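Long-range contact in uncharacterized protein PA2218 (Pseudomonas aeruginosa, PDB 2HDW), which is uncharacterised but has an alpha/beta hydrolase fold and is probably a hydrolase, with sequence kinship to X-Pro dipeptidyl-peptidases of the S15 family: residues 237-250 against 278-290. Numbering follows the deposited sequence.
Sequences DAESGTPAYQPPYN and VNSGNAWTMTTPL
Ala244 O is gripped twice: by Met286 N at 2.9 Å, in a nearly straight bond (169°), and by a water that also accepts a bond from Thr287 N and donates to Asp237 OD2. A second water joins Asp237 OD2 to Thr287 OG1, and the other carboxylate oxygen, OD1, takes up Ala244 N. Gln246 N reaches Trp284 O at 3.0 Å, almost in line with the carbonyl. These two bonds flank Tyr245 and Thr285 in a single antiparallel bridge. Met286, extended as far as SD, bends at chi3 (79°), and SD meets Ala244 CB at 4.0 Å.

Beyond the bridge the paired loops continue through Tyr249 N to Asn282 O, 2.8 Å, more bent at hydrogen but in the carbonyl plane. The Tyr249 ring lies between the loops: Ala283 CA sits over one face in a CH-pi contact, Asn279 OD1 comes to the edge with its amide almost coplanar with the ring, held there by Asn279 ND2 bonding to Phe105 O, and Tyr249 OH meets the Trp284 ring at its edge, 3.2 Å from CD1. Small Ala283 suits this place, its CB 3.4 Å from Tyr249 CE1. Gly281, with positive phi (84°), makes a turn where a side chain would strike the preceding carbonyl, and its N gives Tyr249 O a weak bond. Tyr245 CE1 touches Thr285 CG2 at 3.5 Å, while the Tyr245 OH bonds to Arg143 O.

Outside the central sheet of the alpha/beta hydrolase fold, the contact ties the loop leaving helix 220-240 to the one entering helix 289-292, with helix 258-267 touching Asn250, and Trp284 meeting Phe105 just after strand 96-102.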
ATOM      1  N   ASP A 237     -13.000  15.666 -19.817  1.00 12.51           N
ATOM      2  CA  ASP A 237     -12.303  14.434 -20.180  1.00 12.14           C
ATOM      3  C   ASP A 237     -13.068  13.722 -21.297  1.00 12.37           C
ATOM      4  O   ASP A 237     -12.472  13.197 -22.233  1.00 12.11           O
ATOM      5  CB  ASP A 237     -12.171  13.484 -18.982  1.00 13.11           C
ATOM      6  CG  ASP A 237     -11.332  14.061 -17.849  1.00 12.84           C
ATOM      7  OD1 ASP A 237     -10.480  14.939 -18.107  1.00 12.66           O
ATOM      8  OD2 ASP A 237     -11.518  13.610 -16.697  1.00  9.24           O
ATOM      9  N   ALA A 238     -14.391  13.702 -21.198  1.00 13.51           N
ATOM     10  CA  ALA A 238     -15.206  13.043 -22.216  1.00 13.53           C
ATOM     11  C   ALA A 238     -15.061  13.739 -23.568  1.00 13.24           C
ATOM     12  O   ALA A 238     -15.027  13.088 -24.605  1.00 13.50           O
ATOM     13  CB  ALA A 238     -16.679  13.024 -21.783  1.00 16.37           C
ATOM     14  N   GLU A 239     -14.976  15.065 -23.561  1.00 14.21           N
ATOM     15  CA  GLU A 239     -14.833  15.797 -24.812  1.00 15.98           C
ATOM     16  C   GLU A 239     -13.516  15.469 -25.524  1.00 17.47           C
ATOM     17  O   GLU A 239     -13.462  15.435 -26.752  1.00 15.47           O
ATOM     18  CB  GLU A 239     -14.938  17.304 -24.563  1.00 17.03           C
ATOM     19  CG  GLU A 239     -16.256  17.715 -23.920  1.00 19.01           C
ATOM     20  CD  GLU A 239     -16.440  19.218 -23.839  1.00 19.72           C
ATOM     21  OE1 GLU A 239     -15.460  19.919 -23.518  1.00 20.23           O
ATOM     22  OE2 GLU A 239     -17.569  19.693 -24.076  1.00 17.47           O
ATOM     23  N   SER A 240     -12.455  15.218 -24.763  1.00 18.83           N
ATOM     24  CA  SER A 240     -11.171  14.897 -25.379  1.00 21.37           C
ATOM     25  C   SER A 240     -10.983  13.384 -25.468  1.00 22.84           C
ATOM     26  O   SER A 240     -10.105  12.895 -26.179  1.00 24.22           O
ATOM     27  CB  SER A 240     -10.027  15.518 -24.576  1.00 23.00           C
ATOM     28  OG  SER A 240      -9.925  14.902 -23.304  1.00 27.34           O
ATOM     29  N   GLY A 241     -11.812  12.643 -24.741  1.00 22.58           N
ATOM     30  CA  GLY A 241     -11.723  11.195 -24.765  1.00 22.83           C
ATOM     31  C   GLY A 241     -10.657  10.623 -23.850  1.00 23.66           C
ATOM     32  O   GLY A 241     -10.550   9.403 -23.713  1.00 24.24           O
ATOM     33  N   THR A 242      -9.864  11.494 -23.230  1.00 22.00           N
ATOM     34  CA  THR A 242      -8.807  11.056 -22.320  1.00 21.77           C
ATOM     35  C   THR A 242      -8.872  11.887 -21.038  1.00 19.59           C
ATOM     36  O   THR A 242      -9.092  13.094 -21.081  1.00 18.63           O
ATOM     37  CB  THR A 242      -7.403  11.238 -22.944  1.00 23.54           C
ATOM     38  OG1 THR A 242      -7.037  12.622 -22.901  1.00 26.62           O
ATOM     39  CG2 THR A 242      -7.399  10.778 -24.397  1.00 25.70           C
ATOM     40  N   PRO A 243      -8.658  11.253 -19.879  1.00 17.62           N
ATOM     41  CA  PRO A 243      -8.709  11.978 -18.609  1.00 16.36           C
ATOM     42  C   PRO A 243      -7.486  12.850 -18.351  1.00 15.08           C
ATOM     43  O   PRO A 243      -6.362  12.493 -18.715  1.00 13.17           O
ATOM     44  CB  PRO A 243      -8.831  10.854 -17.591  1.00 17.18           C
ATOM     45  CG  PRO A 243      -7.940   9.801 -18.192  1.00 18.08           C
ATOM     46  CD  PRO A 243      -8.341   9.828 -19.659  1.00 19.09           C
ATOM     47  N   ALA A 244      -7.714  14.001 -17.727  1.00 15.10           N
ATOM     48  CA  ALA A 244      -6.625  14.909 -17.387  1.00 14.94           C
ATOM     49  C   ALA A 244      -6.044  14.465 -16.045  1.00 14.19           C
ATOM     50  O   ALA A 244      -6.721  13.801 -15.255  1.00 13.85           O
ATOM     51  CB  ALA A 244      -7.144  16.335 -17.285  1.00 14.74           C
ATOM     52  N   TYR A 245      -4.791  14.830 -15.788  1.00 14.27           N
ATOM     53  CA  TYR A 245      -4.131  14.468 -14.537  1.00 12.68           C
ATOM     54  C   TYR A 245      -4.037  15.658 -13.597  1.00 13.64           C
ATOM     55  O   TYR A 245      -4.016  16.805 -14.038  1.00 12.05           O
ATOM     56  CB  TYR A 245      -2.732  13.906 -14.824  1.00 13.03           C
ATOM     57  CG  TYR A 245      -2.785  12.518 -15.418  1.00 12.84           C
ATOM     58  CD1 TYR A 245      -3.060  11.409 -14.615  1.00 14.47           C
ATOM     59  CD2 TYR A 245      -2.668  12.322 -16.792  1.00 14.29           C
ATOM     60  CE1 TYR A 245      -3.228  10.142 -15.166  1.00 12.45           C
ATOM     61  CE2 TYR A 245      -2.837  11.055 -17.358  1.00 14.06           C
ATOM     62  CZ  TYR A 245      -3.121   9.972 -16.537  1.00 14.76           C
ATOM     63  OH  TYR A 245      -3.323   8.728 -17.089  1.00 12.81           O
ATOM     64  N   GLN A 246      -4.000  15.379 -12.297  1.00 12.95           N
ATOM     65  CA  GLN A 246      -3.896  16.438 -11.303  1.00 14.32           C
ATOM     66  C   GLN A 246      -2.494  17.034 -11.407  1.00 13.18           C
ATOM     67  O   GLN A 246      -1.611  16.447 -12.038  1.00 10.91           O
ATOM     68  CB  GLN A 246      -4.122  15.858  -9.903  1.00 13.90           C
ATOM     69  CG  GLN A 246      -5.405  15.049  -9.788  1.00 17.10           C
ATOM     70  CD  GLN A 246      -5.620  14.460  -8.406  1.00 16.05           C
ATOM     71  OE1 GLN A 246      -6.466  13.587  -8.218  1.00 16.95           O
ATOM     72  NE2 GLN A 246      -4.864  14.944  -7.431  1.00 14.10           N
ATOM     73  N   PRO A 247      -2.274  18.216 -10.810  1.00 13.71           N
ATOM     74  CA  PRO A 247      -0.950  18.849 -10.862  1.00 14.19           C
ATOM     75  C   PRO A 247       0.093  17.918 -10.239  1.00 14.66           C
ATOM     76  O   PRO A 247      -0.243  17.099  -9.383  1.00 15.03           O
ATOM     77  CB  PRO A 247      -1.151  20.122 -10.044  1.00 15.90           C
ATOM     78  CG  PRO A 247      -2.595  20.455 -10.298  1.00 16.51           C
ATOM     79  CD  PRO A 247      -3.260  19.105 -10.170  1.00 14.53           C
ATOM     80  N   PRO A 248       1.366  18.025 -10.662  1.00 14.25           N
ATOM     81  CA  PRO A 248       2.440  17.176 -10.128  1.00 13.47           C
ATOM     82  C   PRO A 248       2.423  17.071  -8.603  1.00 13.43           C
ATOM     83  O   PRO A 248       2.255  18.070  -7.903  1.00 10.45           O
ATOM     84  CB  PRO A 248       3.706  17.855 -10.647  1.00 14.72           C
ATOM     85  CG  PRO A 248       3.260  18.384 -11.973  1.00 16.44           C
ATOM     86  CD  PRO A 248       1.903  18.986 -11.643  1.00 14.20           C
ATOM     87  N   TYR A 249       2.619  15.854  -8.105  1.00 11.30           N
ATOM     88  CA  TYR A 249       2.611  15.570  -6.673  1.00 14.19           C
ATOM     89  C   TYR A 249       3.922  15.846  -5.936  1.00 15.24           C
ATOM     90  O   TYR A 249       5.017  15.628  -6.466  1.00 15.40           O
ATOM     91  CB  TYR A 249       2.223  14.103  -6.448  1.00 13.49           C
ATOM     92  CG  TYR A 249       0.732  13.828  -6.427  1.00 14.87           C
ATOM     93  CD1 TYR A 249      -0.155  14.570  -7.207  1.00 17.21           C
ATOM     94  CD2 TYR A 249       0.211  12.813  -5.625  1.00 15.34           C
ATOM     95  CE1 TYR A 249      -1.531  14.306  -7.184  1.00 15.14           C
ATOM     96  CE2 TYR A 249      -1.150  12.541  -5.594  1.00 17.73           C
ATOM     97  CZ  TYR A 249      -2.016  13.289  -6.374  1.00 17.40           C
ATOM     98  OH  TYR A 249      -3.363  13.007  -6.330  1.00 18.68           O
ATOM     99  N   ASN A 250       3.781  16.311  -4.699  1.00 15.34           N
ATOM    100  CA  ASN A 250       4.900  16.607  -3.813  1.00 17.18           C
ATOM    101  C   ASN A 250       5.916  17.646  -4.273  1.00 19.05           C
ATOM    102  O   ASN A 250       7.125  17.472  -4.102  1.00 19.58           O
ATOM    103  CB  ASN A 250       5.611  15.305  -3.439  1.00 17.46           C
ATOM    104  CG  ASN A 250       4.743  14.405  -2.579  1.00 18.92           C
ATOM    105  OD1 ASN A 250       4.488  13.248  -2.919  1.00 18.49           O
ATOM    106  ND2 ASN A 250       4.272  14.941  -1.458  1.00 15.21           N
ATOM    107  N   VAL A 278       3.406   7.701  -8.635  1.00  9.04           N
ATOM    108  CA  VAL A 278       2.480   8.825  -8.707  1.00 10.68           C
ATOM    109  C   VAL A 278       2.987   9.930  -7.781  1.00 10.87           C
ATOM    110  O   VAL A 278       3.022  11.106  -8.147  1.00 11.11           O
ATOM    111  CB  VAL A 278       1.060   8.416  -8.229  1.00  9.85           C
ATOM    112  CG1 VAL A 278       0.269   9.659  -7.795  1.00 10.11           C
ATOM    113  CG2 VAL A 278       0.326   7.690  -9.342  1.00  9.56           C
ATOM    114  N   ASN A 279       3.383   9.541  -6.574  1.00 10.63           N
ATOM    115  CA  ASN A 279       3.850  10.509  -5.598  1.00 10.58           C
ATOM    116  C   ASN A 279       5.174  11.171  -5.955  1.00  9.95           C
ATOM    117  O   ASN A 279       5.493  12.236  -5.434  1.00 11.04           O
ATOM    118  CB  ASN A 279       3.925   9.856  -4.215  1.00  9.06           C
ATOM    119  CG  ASN A 279       2.565   9.364  -3.742  1.00  9.26           C
ATOM    120  OD1 ASN A 279       1.531   9.871  -4.182  1.00  8.69           O
ATOM    121  ND2 ASN A 279       2.558   8.382  -2.842  1.00  6.51           N
ATOM    122  N   SER A 280       5.941  10.554  -6.845  1.00 11.18           N
ATOM    123  CA  SER A 280       7.219  11.133  -7.248  1.00 12.00           C
ATOM    124  C   SER A 280       7.094  12.049  -8.464  1.00 12.03           C
ATOM    125  O   SER A 280       7.613  11.746  -9.536  1.00 13.91           O
ATOM    126  CB  SER A 280       8.249  10.034  -7.537  1.00 13.27           C
ATOM    127  OG  SER A 280       8.734   9.442  -6.339  1.00  9.99           O
ATOM    128  N   GLY A 281       6.394  13.166  -8.300  1.00 13.40           N
ATOM    129  CA  GLY A 281       6.260  14.118  -9.392  1.00 12.78           C
ATOM    130  C   GLY A 281       5.175  13.873 -10.426  1.00 13.01           C
ATOM    131  O   GLY A 281       5.069  14.626 -11.395  1.00 10.31           O
ATOM    132  N   ASN A 282       4.379  12.824 -10.252  1.00 10.64           N
ATOM    133  CA  ASN A 282       3.303  12.559 -11.195  1.00 11.25           C
ATOM    134  C   ASN A 282       1.965  12.808 -10.514  1.00 11.47           C
ATOM    135  O   ASN A 282       1.862  13.717  -9.686  1.00 12.01           O
ATOM    136  CB  ASN A 282       3.406  11.128 -11.734  1.00 12.32           C
ATOM    137  CG  ASN A 282       4.694  10.901 -12.500  1.00 14.84           C
ATOM    138  OD1 ASN A 282       5.623  10.271 -12.002  1.00 16.68           O
ATOM    139  ND2 ASN A 282       4.763  11.441 -13.714  1.00 12.44           N
ATOM    140  N   ALA A 283       0.940  12.025 -10.845  1.00 10.56           N
ATOM    141  CA  ALA A 283      -0.370  12.236 -10.236  1.00 10.79           C
ATOM    142  C   ALA A 283      -1.445  11.291 -10.721  1.00  9.51           C
ATOM    143  O   ALA A 283      -1.304  10.638 -11.751  1.00  9.18           O
ATOM    144  CB  ALA A 283      -0.829  13.653 -10.489  1.00 14.90           C
ATOM    145  N   TRP A 284      -2.534  11.236  -9.967  1.00  9.03           N
ATOM    146  CA  TRP A 284      -3.672  10.411 -10.339  1.00  9.34           C
ATOM    147  C   TRP A 284      -4.487  11.259 -11.303  1.00  9.16           C
ATOM    148  O   TRP A 284      -4.261  12.470 -11.422  1.00  9.61           O
ATOM    149  CB  TRP A 284      -4.560  10.107  -9.133  1.00 11.53           C
ATOM    150  CG  TRP A 284      -3.878   9.371  -8.021  1.00 13.69           C
ATOM    151  CD1 TRP A 284      -3.506   9.878  -6.811  1.00 10.78           C
ATOM    152  CD2 TRP A 284      -3.507   7.987  -8.010  1.00 11.04           C
ATOM    153  NE1 TRP A 284      -2.927   8.897  -6.042  1.00 11.46           N
ATOM    154  CE2 TRP A 284      -2.915   7.725  -6.753  1.00 12.59           C
ATOM    155  CE3 TRP A 284      -3.618   6.943  -8.938  1.00 11.21           C
ATOM    156  CZ2 TRP A 284      -2.431   6.459  -6.401  1.00  9.86           C
ATOM    157  CZ3 TRP A 284      -3.136   5.682  -8.587  1.00 11.14           C
ATOM    158  CH2 TRP A 284      -2.550   5.455  -7.327  1.00 10.54           C
ATOM    159  N   THR A 285      -5.432  10.627 -11.981  1.00  7.73           N
ATOM    160  CA  THR A 285      -6.310  11.349 -12.893  1.00  9.54           C
ATOM    161  C   THR A 285      -7.107  12.282 -11.997  1.00  8.59           C
ATOM    162  O   THR A 285      -7.296  11.991 -10.811  1.00  9.22           O
ATOM    163  CB  THR A 285      -7.294  10.403 -13.576  1.00 10.82           C
ATOM    164  OG1 THR A 285      -8.039   9.702 -12.569  1.00 12.46           O
ATOM    165  CG2 THR A 285      -6.555   9.405 -14.455  1.00  7.59           C
ATOM    166  N   MET A 286      -7.574  13.395 -12.554  1.00  9.15           N
ATOM    167  CA  MET A 286      -8.352  14.351 -11.779  1.00  9.67           C
ATOM    168  C   MET A 286      -9.638  13.738 -11.223  1.00  9.35           C
ATOM    169  O   MET A 286     -10.082  14.110 -10.143  1.00 10.20           O
ATOM    170  CB  MET A 286      -8.685  15.589 -12.630  1.00 10.06           C
ATOM    171  CG  MET A 286      -7.499  16.546 -12.840  1.00 15.43           C
ATOM    172  SD  MET A 286      -7.940  18.074 -13.720  1.00 11.05           S
ATOM    173  CE  MET A 286      -8.664  18.994 -12.395  1.00 14.53           C
ATOM    174  N   THR A 287     -10.232  12.782 -11.929  1.00  9.75           N
ATOM    175  CA  THR A 287     -11.475  12.191 -11.433  1.00 10.34           C
ATOM    176  C   THR A 287     -11.342  10.945 -10.540  1.00 11.67           C
ATOM    177  O   THR A 287     -12.346  10.341 -10.155  1.00 11.20           O
ATOM    178  CB  THR A 287     -12.452  11.903 -12.605  1.00 10.30           C
ATOM    179  OG1 THR A 287     -11.805  11.106 -13.606  1.00 11.87           O
ATOM    180  CG2 THR A 287     -12.905  13.218 -13.232  1.00  8.07           C
ATOM    181  N   THR A 288     -10.113  10.578 -10.183  1.00 12.57           N
ATOM    182  CA  THR A 288      -9.893   9.405  -9.329  1.00 10.62           C
ATOM    183  C   THR A 288     -10.677   9.423  -8.010  1.00 10.75           C
ATOM    184  O   THR A 288     -11.217   8.400  -7.591  1.00 10.56           O
ATOM    185  CB  THR A 288      -8.379   9.218  -9.016  1.00 10.33           C
ATOM    186  OG1 THR A 288      -7.744   8.548 -10.115  1.00  8.75           O
ATOM    187  CG2 THR A 288      -8.177   8.399  -7.740  1.00  9.77           C
ATOM    188  N   PRO A 289     -10.751  10.584  -7.336  1.00  9.87           N
ATOM    189  CA  PRO A 289     -11.480  10.683  -6.063  1.00 10.63           C
ATOM    190  C   PRO A 289     -12.955  10.247  -6.053  1.00  9.33           C
ATOM    191  O   PRO A 289     -13.485   9.888  -5.009  1.00  9.07           O
ATOM    192  CB  PRO A 289     -11.332  12.159  -5.698  1.00 10.01           C
ATOM    193  CG  PRO A 289     -10.008  12.529  -6.317  1.00 10.44           C
ATOM    194  CD  PRO A 289     -10.096  11.865  -7.662  1.00 10.21           C
ATOM    195  N   LEU A 290     -13.621  10.276  -7.201  1.00 10.39           N
ATOM    196  CA  LEU A 290     -15.034   9.902  -7.246  1.00  9.65           C
ATOM    197  C   LEU A 290     -15.393   8.578  -6.570  1.00 10.64           C
ATOM    198  O   LEU A 290     -16.404   8.495  -5.870  1.00 11.04           O
ATOM    199  CB  LEU A 290     -15.532   9.893  -8.689  1.00 10.46           C
ATOM    200  CG  LEU A 290     -15.664  11.277  -9.328  1.00  8.67           C
ATOM    201  CD1 LEU A 290     -15.909  11.126 -10.810  1.00  9.06           C
ATOM    202  CD2 LEU A 290     -16.804  12.056  -8.657  1.00 11.54           C
TER
HETATM  203  O   HOH W   1      -9.453  13.219 -14.819  1.00  4.71           O
HETATM  204  O   HOH W   2     -13.008  11.276 -16.231  1.00 11.36           O